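Local coordinates for alpha-fucosidase GH29 (PDB 4PSR), which is a GH29 alpha-L-fucosidase of Fusarium graminearum that hydrolyses alpha-L-fucosides, probably releasing fucose from the carbohydrate chains of glycoproteins, at residues Y382-N387 / I405-N410; Y417-G422 / S482-L487. All coordinates share one frame; numbering follows the deposited sequence.

Contact 1 of 2, residues Y382-N387 / I405-N410. With NAG (2-acetamido-2-deoxy-beta-D-glucopyranose), chain E.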
ATOM      1  N   TYR A 382       4.148 -13.187  10.818  1.00 11.42           N
ATOM      2  CA  TYR A 382       4.272 -11.714  10.794  1.00 11.83           C
ATOM      3  C   TYR A 382       4.459 -11.089  12.174  1.00 12.32           C
ATOM      4  O   TYR A 382       5.042 -10.021  12.300  1.00 11.50           O
ATOM      5  CB  TYR A 382       3.109 -11.023  10.076  1.00 12.17           C
ATOM      6  CG  TYR A 382       1.816 -11.085  10.796  1.00 11.59           C
ATOM      7  CD1 TYR A 382       1.496 -10.161  11.771  1.00 11.81           C
ATOM      8  CD2 TYR A 382       0.898 -12.076  10.485  1.00 15.35           C
ATOM      9  CE1 TYR A 382       0.273 -10.237  12.449  1.00 17.02           C
ATOM     10  CE2 TYR A 382      -0.291 -12.164  11.137  1.00 21.63           C
ATOM     11  CZ  TYR A 382      -0.599 -11.254  12.099  1.00 16.90           C
ATOM     12  OH  TYR A 382      -1.812 -11.360  12.735  1.00 32.43           O
ATOM     13  N   GLY A 383       3.933 -11.738  13.207  1.00 11.16           N
ATOM     14  CA  GLY A 383       3.887 -11.116  14.522  1.00 11.71           C
ATOM     15  C   GLY A 383       3.162 -11.962  15.544  1.00 11.05           C
ATOM     16  O   GLY A 383       2.688 -13.073  15.253  1.00 15.18           O
ATOM     17  N   GLU A 384       3.063 -11.394  16.740  1.00 11.61           N
ATOM     18  CA  GLU A 384       2.365 -12.002  17.877  1.00 12.10           C
ATOM     19  C   GLU A 384       1.698 -10.936  18.725  1.00 12.96           C
ATOM     20  O   GLU A 384       2.164  -9.811  18.778  1.00 14.03           O
ATOM     21  CB  GLU A 384       3.336 -12.752  18.795  1.00 16.71           C
ATOM     22  CG  GLU A 384       4.231 -13.731  18.108  1.00 16.95           C
ATOM     23  CD  GLU A 384       5.287 -14.374  19.030  1.00 15.59           C
ATOM     24  OE1 GLU A 384       5.284 -14.144  20.266  1.00 18.35           O
ATOM     25  OE2 GLU A 384       6.111 -15.127  18.481  1.00 15.91           O
ATOM     26  N   GLY A 385       0.644 -11.326  19.431  1.00 14.78           N
ATOM     27  CA  GLY A 385       0.025 -10.446  20.412  1.00 15.00           C
ATOM     28  C   GLY A 385      -1.458 -10.236  20.168  1.00 14.85           C
ATOM     29  O   GLY A 385      -2.004 -10.706  19.182  1.00 16.88           O
ATOM     30  N   PRO A 386      -2.114  -9.518  21.088  1.00 14.20           N
ATOM     31  CA  PRO A 386      -3.566  -9.366  21.087  1.00 17.50           C
ATOM     32  C   PRO A 386      -4.096  -8.308  20.129  1.00 17.98           C
ATOM     33  O   PRO A 386      -5.246  -8.450  19.662  1.00 18.23           O
ATOM     34  CB  PRO A 386      -3.860  -8.980  22.539  1.00 21.10           C
ATOM     35  CG  PRO A 386      -2.639  -8.274  22.993  1.00 16.80           C
ATOM     36  CD  PRO A 386      -1.504  -8.994  22.320  1.00 14.55           C
ATOM     37  N   ASN A 387      -3.302  -7.284  19.821  1.00 15.12           N
ATOM     38  CA  ASN A 387      -3.776  -6.184  18.975  1.00 14.36           C
ATOM     39  C   ASN A 387      -3.503  -6.483  17.501  1.00 15.20           C
ATOM     40  O   ASN A 387      -2.348  -6.553  17.068  1.00 17.03           O
ATOM     41  CB  ASN A 387      -3.163  -4.872  19.431  1.00 15.19           C
ATOM     42  CG  ASN A 387      -3.579  -4.511  20.863  1.00 18.79           C
ATOM     43  OD1 ASN A 387      -4.771  -4.335  21.136  1.00 18.76           O
ATOM     44  ND2 ASN A 387      -2.620  -4.409  21.769  1.00 16.67           N
ATOM     45  N   ILE A 405       4.317  -7.843  19.122  0.60 12.70           N
ATOM     46  CA  ILE A 405       5.535  -7.790  18.329  0.60 12.21           C
ATOM     47  C   ILE A 405       5.270  -8.055  16.851  0.60 10.97           C
ATOM     48  O   ILE A 405       4.337  -8.783  16.473  0.60 10.41           O
ATOM     49  CB  ILE A 405       6.637  -8.752  18.847  0.60 12.88           C
ATOM     50  CG1 ILE A 405       6.116 -10.188  18.934  0.60 12.24           C
ATOM     51  CG2 ILE A 405       7.162  -8.265  20.197  0.60 15.08           C
ATOM     52  CD1 ILE A 405       7.159 -11.207  19.365  0.60 14.09           C
ATOM     53  N   ARG A 406       6.105  -7.435  16.021  1.00 11.04           N
ATOM     54  CA  ARG A 406       6.095  -7.641  14.566  1.00 11.02           C
ATOM     55  C   ARG A 406       7.508  -8.037  14.130  1.00 11.60           C
ATOM     56  O   ARG A 406       8.508  -7.491  14.618  1.00 11.98           O
ATOM     57  CB  ARG A 406       5.644  -6.386  13.825  1.00 11.72           C
ATOM     58  CG  ARG A 406       4.184  -5.993  14.122  1.00 11.11           C
ATOM     59  CD  ARG A 406       3.220  -7.042  13.629  1.00 10.35           C
ATOM     60  NE  ARG A 406       1.812  -6.688  13.832  1.00 12.22           N
ATOM     61  CZ  ARG A 406       1.123  -6.935  14.935  1.00 14.12           C
ATOM     62  NH1 ARG A 406       1.675  -7.520  15.985  1.00 13.19           N
ATOM     63  NH2 ARG A 406      -0.154  -6.582  14.995  1.00 13.12           N
ATOM     64  N   PHE A 407       7.597  -8.985  13.221  1.00 11.02           N
ATOM     65  CA  PHE A 407       8.875  -9.532  12.781  1.00 10.51           C
ATOM     66  C   PHE A 407       9.262  -9.006  11.396  1.00 12.06           C
ATOM     67  O   PHE A 407       8.402  -8.845  10.512  1.00 11.41           O
ATOM     68  CB  PHE A 407       8.767 -11.052  12.671  1.00 11.71           C
ATOM     69  CG  PHE A 407       8.453 -11.755  13.967  1.00 11.01           C
ATOM     70  CD1 PHE A 407       9.375 -11.761  15.020  1.00 14.21           C
ATOM     71  CD2 PHE A 407       7.277 -12.447  14.107  1.00 12.49           C
ATOM     72  CE1 PHE A 407       9.088 -12.449  16.194  1.00 13.95           C
ATOM     73  CE2 PHE A 407       6.983 -13.131  15.293  1.00 14.26           C
ATOM     74  CZ  PHE A 407       7.895 -13.135  16.327  1.00 13.63           C
ATOM     75  N   THR A 408      10.555  -8.807  11.174  1.00 12.50           N
ATOM     76  CA  THR A 408      11.103  -8.629   9.832  1.00  9.56           C
ATOM     77  C   THR A 408      12.468  -9.331   9.847  1.00 13.42           C
ATOM     78  O   THR A 408      12.991  -9.634  10.931  1.00 13.11           O
ATOM     79  CB  THR A 408      11.304  -7.150   9.467  1.00 11.01           C
ATOM     80  OG1 THR A 408      12.040  -6.503  10.518  1.00 11.43           O
ATOM     81  CG2 THR A 408       9.977  -6.414   9.236  1.00 10.65           C
ATOM     82  N   ARG A 409      13.045  -9.617   8.686  1.00 11.94           N
ATOM     83  CA  ARG A 409      14.346 -10.293   8.668  1.00 13.21           C
ATOM     84  C   ARG A 409      15.224  -9.745   7.563  1.00 13.25           C
ATOM     85  O   ARG A 409      14.742  -9.080   6.647  1.00 12.82           O
ATOM     86  CB  ARG A 409      14.194 -11.818   8.627  1.00 13.62           C
ATOM     87  CG  ARG A 409      13.277 -12.375   7.567  1.00 15.83           C
ATOM     88  CD  ARG A 409      14.039 -12.644   6.331  1.00 19.63           C
ATOM     89  NE  ARG A 409      13.220 -13.124   5.214  1.00 19.75           N
ATOM     90  CZ  ARG A 409      13.727 -13.328   4.006  1.00 19.28           C
ATOM     91  NH1 ARG A 409      15.013 -13.096   3.801  1.00 17.51           N
ATOM     92  NH2 ARG A 409      12.956 -13.738   3.006  1.00 24.32           N
ATOM     93  N   ASN A 410      16.531  -9.969   7.660  1.00 12.83           N
ATOM     94  CA  ASN A 410      17.436  -9.460   6.620  1.00 14.16           C
ATOM     95  C   ASN A 410      17.447 -10.367   5.388  1.00 12.65           C
ATOM     96  O   ASN A 410      16.955 -11.489   5.412  1.00 14.07           O
ATOM     97  CB  ASN A 410      18.844  -9.192   7.179  1.00 13.56           C
ATOM     98  CG  ASN A 410      19.583 -10.452   7.587  1.00 12.98           C
ATOM     99  OD1 ASN A 410      19.050 -11.553   7.572  1.00 14.68           O
ATOM    100  ND2 ASN A 410      20.848 -10.264   7.995  1.00 17.63           N
TER
HETATM  101  C1  NAG E 608      -2.081  -4.098  25.755  1.00 17.33           C
HETATM  102  C2  NAG E 608      -2.433  -3.894  27.219  1.00 19.66           C
HETATM  103  C3  NAG E 608      -3.145  -5.131  27.751  1.00 21.75           C
HETATM  104  C4  NAG E 608      -4.350  -5.448  26.876  1.00 19.68           C
HETATM  105  C5  NAG E 608      -3.941  -5.530  25.404  1.00 18.88           C
HETATM  106  C6  NAG E 608      -5.126  -5.696  24.483  1.00 20.17           C
HETATM  107  C7  NAG E 608      -1.040  -2.451  28.642  1.00 35.83           C
HETATM  108  C8  NAG E 608       0.254  -2.330  29.389  1.00 46.98           C
HETATM  109  N2  NAG E 608      -1.239  -3.609  28.003  1.00 23.72           N
HETATM  110  O3  NAG E 608      -3.577  -4.896  29.089  1.00 27.94           O
HETATM  111  O4  NAG E 608      -4.920  -6.695  27.246  1.00 23.97           O
HETATM  112  O5  NAG E 608      -3.275  -4.327  25.005  1.00 16.71           O
HETATM  113  O6  NAG E 608      -6.021  -4.595  24.592  1.00 22.91           O
HETATM  114  O7  NAG E 608      -1.867  -1.548  28.627  1.00 53.28           O
HETATM  115  O   HOH W   1      -0.235  -8.193  17.911  1.00 14.81           O
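Arg-406 lays one face of its guanidinium over the edge of the Tyr-382 ring, near CD1 and CE1, with the two planes 80° apart. The backbones beneath form an antiparallel pair at the margin of the six-stranded sheet in the C-terminal domain, the short strand 383-384 running along strand 405-409. Glu-384 and Ile-405 exchange two N-H...O bonds, and Phe-407 N reaches Tyr-382 O at 2.9 Å. Gly-383 suits its place opposite Arg-406 because a CB there would run into Ile-405 O and Arg-406 CD.

The bend at chi2 (-64°) carries the guanidinium across toward 382-387 and somewhat back toward Ile-405, where the planar group is gripped on several sides. NH2 donates to Asn-387 O at 3.0 Å, in the guanidinium plane, and NH1 donates to Ile-405 O, while NE forms a salt bridge with Asp-331. Ile-405 O therefore takes two donors, Glu-384 N and Arg-406 NH1, from opposite faces of its carbonyl plane.

On the other face of the sheet, the extended Glu-384 brings OE2 to the rim of the Phe-407 ring, 3.4 Å from CZ and in the ring plane. OE1 accepts from Lys-432 N and OE2 from Asn-433 ND2, so both carboxylate oxygens are satisfied beside apolar neighbours. Beyond the strand, Asn-387 ND2 bonds to Asp-404 and makes a weak 3.3 Å bond to O5 of the N-acetylglucosamine.

Contact 2 of 2, residues Y417-G422 / S482-L487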
ATOM      1  N   TYR A 417      14.584  -9.329  13.220  1.00 12.83           N
ATOM      2  CA  TYR A 417      14.224  -8.132  13.969  1.00 11.18           C
ATOM      3  C   TYR A 417      12.880  -8.363  14.633  1.00 13.05           C
ATOM      4  O   TYR A 417      11.912  -8.767  13.969  1.00 12.84           O
ATOM      5  CB  TYR A 417      14.162  -6.910  13.051  1.00 12.08           C
ATOM      6  CG  TYR A 417      15.495  -6.607  12.397  1.00 12.46           C
ATOM      7  CD1 TYR A 417      16.493  -5.940  13.104  1.00 13.81           C
ATOM      8  CD2 TYR A 417      15.779  -7.044  11.109  1.00 13.04           C
ATOM      9  CE1 TYR A 417      17.710  -5.696  12.540  1.00 12.66           C
ATOM     10  CE2 TYR A 417      17.024  -6.816  10.549  1.00 13.42           C
ATOM     11  CZ  TYR A 417      17.968  -6.129  11.256  1.00 15.10           C
ATOM     12  OH  TYR A 417      19.225  -5.906  10.692  1.00 18.60           O
ATOM     13  N   VAL A 418      12.847  -8.162  15.936  1.00 12.47           N
ATOM     14  CA  VAL A 418      11.657  -8.309  16.753  1.00 10.65           C
ATOM     15  C   VAL A 418      11.299  -6.943  17.273  1.00 12.99           C
ATOM     16  O   VAL A 418      11.970  -6.399  18.165  1.00 14.11           O
ATOM     17  CB  VAL A 418      11.903  -9.241  17.934  1.00 14.04           C
ATOM     18  CG1 VAL A 418      10.635  -9.336  18.799  1.00 15.33           C
ATOM     19  CG2 VAL A 418      12.355 -10.608  17.439  1.00 15.99           C
ATOM     20  N   THR A 419      10.252  -6.366  16.704  1.00 12.14           N
ATOM     21  CA  THR A 419       9.877  -5.006  17.027  1.00 11.46           C
ATOM     22  C   THR A 419       8.670  -5.028  17.952  1.00 12.23           C
ATOM     23  O   THR A 419       7.631  -5.569  17.606  1.00 12.76           O
ATOM     24  CB  THR A 419       9.589  -4.146  15.748  1.00 11.93           C
ATOM     25  OG1 THR A 419      10.778  -4.041  14.947  1.00 13.81           O
ATOM     26  CG2 THR A 419       9.176  -2.756  16.122  1.00 11.91           C
ATOM     27  N   VAL A 420       8.836  -4.465  19.149  0.74 11.88           N
ATOM     28  CA  VAL A 420       7.808  -4.480  20.187  0.74 10.26           C
ATOM     29  C   VAL A 420       7.142  -3.106  20.217  0.74 10.74           C
ATOM     30  O   VAL A 420       7.806  -2.082  20.157  0.74 12.42           O
ATOM     31  CB  VAL A 420       8.378  -4.921  21.584  0.74 11.98           C
ATOM     32  CG1 VAL A 420       9.406  -3.927  22.126  0.74 16.13           C
ATOM     33  CG2 VAL A 420       7.266  -5.174  22.599  0.74 14.35           C
ATOM     34  N   LEU A 421       5.804  -3.090  20.281  1.00 12.56           N
ATOM     35  CA  LEU A 421       5.031  -1.878  20.044  1.00 12.15           C
ATOM     36  C   LEU A 421       4.758  -1.025  21.290  1.00 14.10           C
ATOM     37  O   LEU A 421       3.869  -0.167  21.278  1.00 14.89           O
ATOM     38  CB  LEU A 421       3.737  -2.250  19.313  1.00 13.14           C
ATOM     39  CG  LEU A 421       3.896  -3.052  18.003  1.00 12.61           C
ATOM     40  CD1 LEU A 421       2.572  -3.207  17.248  1.00 12.49           C
ATOM     41  CD2 LEU A 421       4.939  -2.440  17.045  1.00 13.63           C
ATOM     42  N   GLY A 422       5.588  -1.221  22.322  1.00 12.92           N
ATOM     43  CA  GLY A 422       5.566  -0.437  23.536  1.00 14.09           C
ATOM     44  C   GLY A 422       6.703  -0.918  24.410  1.00 15.73           C
ATOM     45  O   GLY A 422       7.244  -2.010  24.182  1.00 17.03           O
ATOM     46  N   SER A 482      10.617   6.019  22.289  1.00 15.68           N
ATOM     47  CA  SER A 482      10.207   5.874  20.901  1.00 15.42           C
ATOM     48  C   SER A 482       8.854   5.159  20.811  1.00 12.95           C
ATOM     49  O   SER A 482       8.360   4.570  21.778  1.00 14.70           O
ATOM     50  CB  SER A 482      11.284   5.158  20.076  1.00 17.26           C
ATOM     51  OG  SER A 482      11.680   3.948  20.650  1.00 17.98           O
ATOM     52  N   LEU A 483       8.288   5.197  19.614  1.00 13.71           N
ATOM     53  CA  LEU A 483       6.922   4.672  19.378  1.00 12.78           C
ATOM     54  C   LEU A 483       6.893   3.150  19.321  1.00 13.13           C
ATOM     55  O   LEU A 483       5.839   2.535  19.512  1.00 13.88           O
ATOM     56  CB  LEU A 483       6.349   5.252  18.097  1.00 15.33           C
ATOM     57  CG  LEU A 483       6.053   6.748  18.140  1.00 16.71           C
ATOM     58  CD1 LEU A 483       5.779   7.254  16.732  1.00 15.73           C
ATOM     59  CD2 LEU A 483       4.915   7.042  19.106  1.00 19.69           C
ATOM     60  N   ALA A 484       8.046   2.549  19.060  1.00 11.61           N
ATOM     61  CA  ALA A 484       8.254   1.117  19.150  1.00 11.11           C
ATOM     62  C   ALA A 484       9.752   0.908  19.423  1.00 13.29           C
ATOM     63  O   ALA A 484      10.544   1.847  19.285  1.00 14.40           O
ATOM     64  CB  ALA A 484       7.826   0.425  17.834  1.00 12.18           C
ATOM     65  N   TYR A 485      10.111  -0.315  19.811  1.00 11.51           N
ATOM     66  CA  TYR A 485      11.486  -0.663  20.186  1.00 13.40           C
ATOM     67  C   TYR A 485      11.886  -1.909  19.426  1.00 13.21           C
ATOM     68  O   TYR A 485      11.055  -2.763  19.159  1.00 14.39           O
ATOM     69  CB  TYR A 485      11.615  -0.869  21.711  1.00 13.27           C
ATOM     70  CG  TYR A 485      11.269   0.392  22.469  1.00 13.02           C
ATOM     71  CD1 TYR A 485       9.961   0.663  22.834  1.00 13.10           C
ATOM     72  CD2 TYR A 485      12.235   1.334  22.799  1.00 15.50           C
ATOM     73  CE1 TYR A 485       9.622   1.838  23.481  1.00 13.44           C
ATOM     74  CE2 TYR A 485      11.890   2.521  23.458  1.00 15.47           C
ATOM     75  CZ  TYR A 485      10.596   2.747  23.818  1.00 13.39           C
ATOM     76  OH  TYR A 485      10.238   3.906  24.474  1.00 16.90           O
ATOM     77  N   VAL A 486      13.157  -2.002  19.060  1.00 14.37           N
ATOM     78  CA  VAL A 486      13.615  -3.069  18.191  1.00 12.29           C
ATOM     79  C   VAL A 486      14.715  -3.917  18.800  1.00 14.13           C
ATOM     80  O   VAL A 486      15.785  -3.402  19.161  1.00 15.12           O
ATOM     81  CB  VAL A 486      14.128  -2.513  16.824  1.00 12.39           C
ATOM     82  CG1 VAL A 486      14.517  -3.636  15.882  1.00 14.24           C
ATOM     83  CG2 VAL A 486      13.107  -1.611  16.146  1.00 15.29           C
ATOM     84  N   LEU A 487      14.474  -5.213  18.849  1.00 13.24           N
ATOM     85  CA  LEU A 487      15.500  -6.209  19.174  1.00 12.26           C
ATOM     86  C   LEU A 487      16.050  -6.820  17.891  1.00 17.30           C
ATOM     87  O   LEU A 487      15.310  -7.086  16.934  1.00 14.70           O
ATOM     88  CB  LEU A 487      14.925  -7.308  20.057  1.00 13.75           C
ATOM     89  CG  LEU A 487      14.516  -6.887  21.469  1.00 13.79           C
ATOM     90  CD1 LEU A 487      13.576  -7.876  22.091  1.00 16.94           C
ATOM     91  CD2 LEU A 487      15.760  -6.709  22.364  1.00 17.33           C
TER
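With its CG beside the backbone N (chi1 -61°), Tyr-485 carries its ring past Gly-422, CD1 lying 3.9 Å from the glycine C. Val-420 shares this face, and in one of its two conformers the CG1 methyl rests against Tyr-485 CB. Further along, Val-418 and Leu-487 meet through their CB atoms. Branched valines suit an extended backbone, and the longer leucine continues to Val-461 and Leu-475.

Thr-419 and Val-486 occupy the other face, their side chains crossing at an angle. Val-486 has CG1 opposite its backbone N (chi1 -176°), which leaves CG2 beside that N and 3.6 Å from Thr-419 OG1. The threonine methyl CG2 faces Ala-484 CB; a small alanine fits here, since its CB is already 3.4 Å from Val-420 O. Val-486 CG1 also touches Tyr-417 CD1, and the tyrosine hydroxyl continues to Glu-371. Helices 322-334 and 353-369 pack on this face, Leu-330 against Thr-419 and Tyr-369 against Val-486.

Four backbone bonds of 2.8 to 2.9 Å join the strands, two between Val-418 and Leu-487 and two between Val-420 and Tyr-485.

Where strand 485-487 begins, the turn at Ser-482 folds back on the tyrosine. Ser-482 OG lies 3.2 Å above one face of the Tyr-485 ring, toward its rim, and donates to Ala-484 O; Ser-482 N bonds to the phenol OH, which also meets Gln-478. Trp-423 adds an edge-to-face ring contact. The whole is a regular antiparallel pair from the middle of the six-stranded sheet of the fucosidase C-terminal domain, which follows the TIM barrel and packs one face against that barrel's helices.

Overall arrangement
Both contacts belong to one antiparallel sheet of the C-terminal domain, and their centres lie 10 Å apart. Across that sheet the order is 383-384, 405-409, 415-420, 485-491, so contact 1 is the edge pairing and contact 2 an interior one. Strands 405-409 and 415-420, consecutive in the chain, bridge them through probable backbone hydrogen bonds. Contact 1 closes before contact 2 opens; the latter spans a long excursion that includes strand 445-451, the next neighbour of 485-491. Helix 322-334 touches side chains of both contacts, thereby joining this sheet to the catalytic TIM-barrel domain, whose eight parallel strands precede it in sequence.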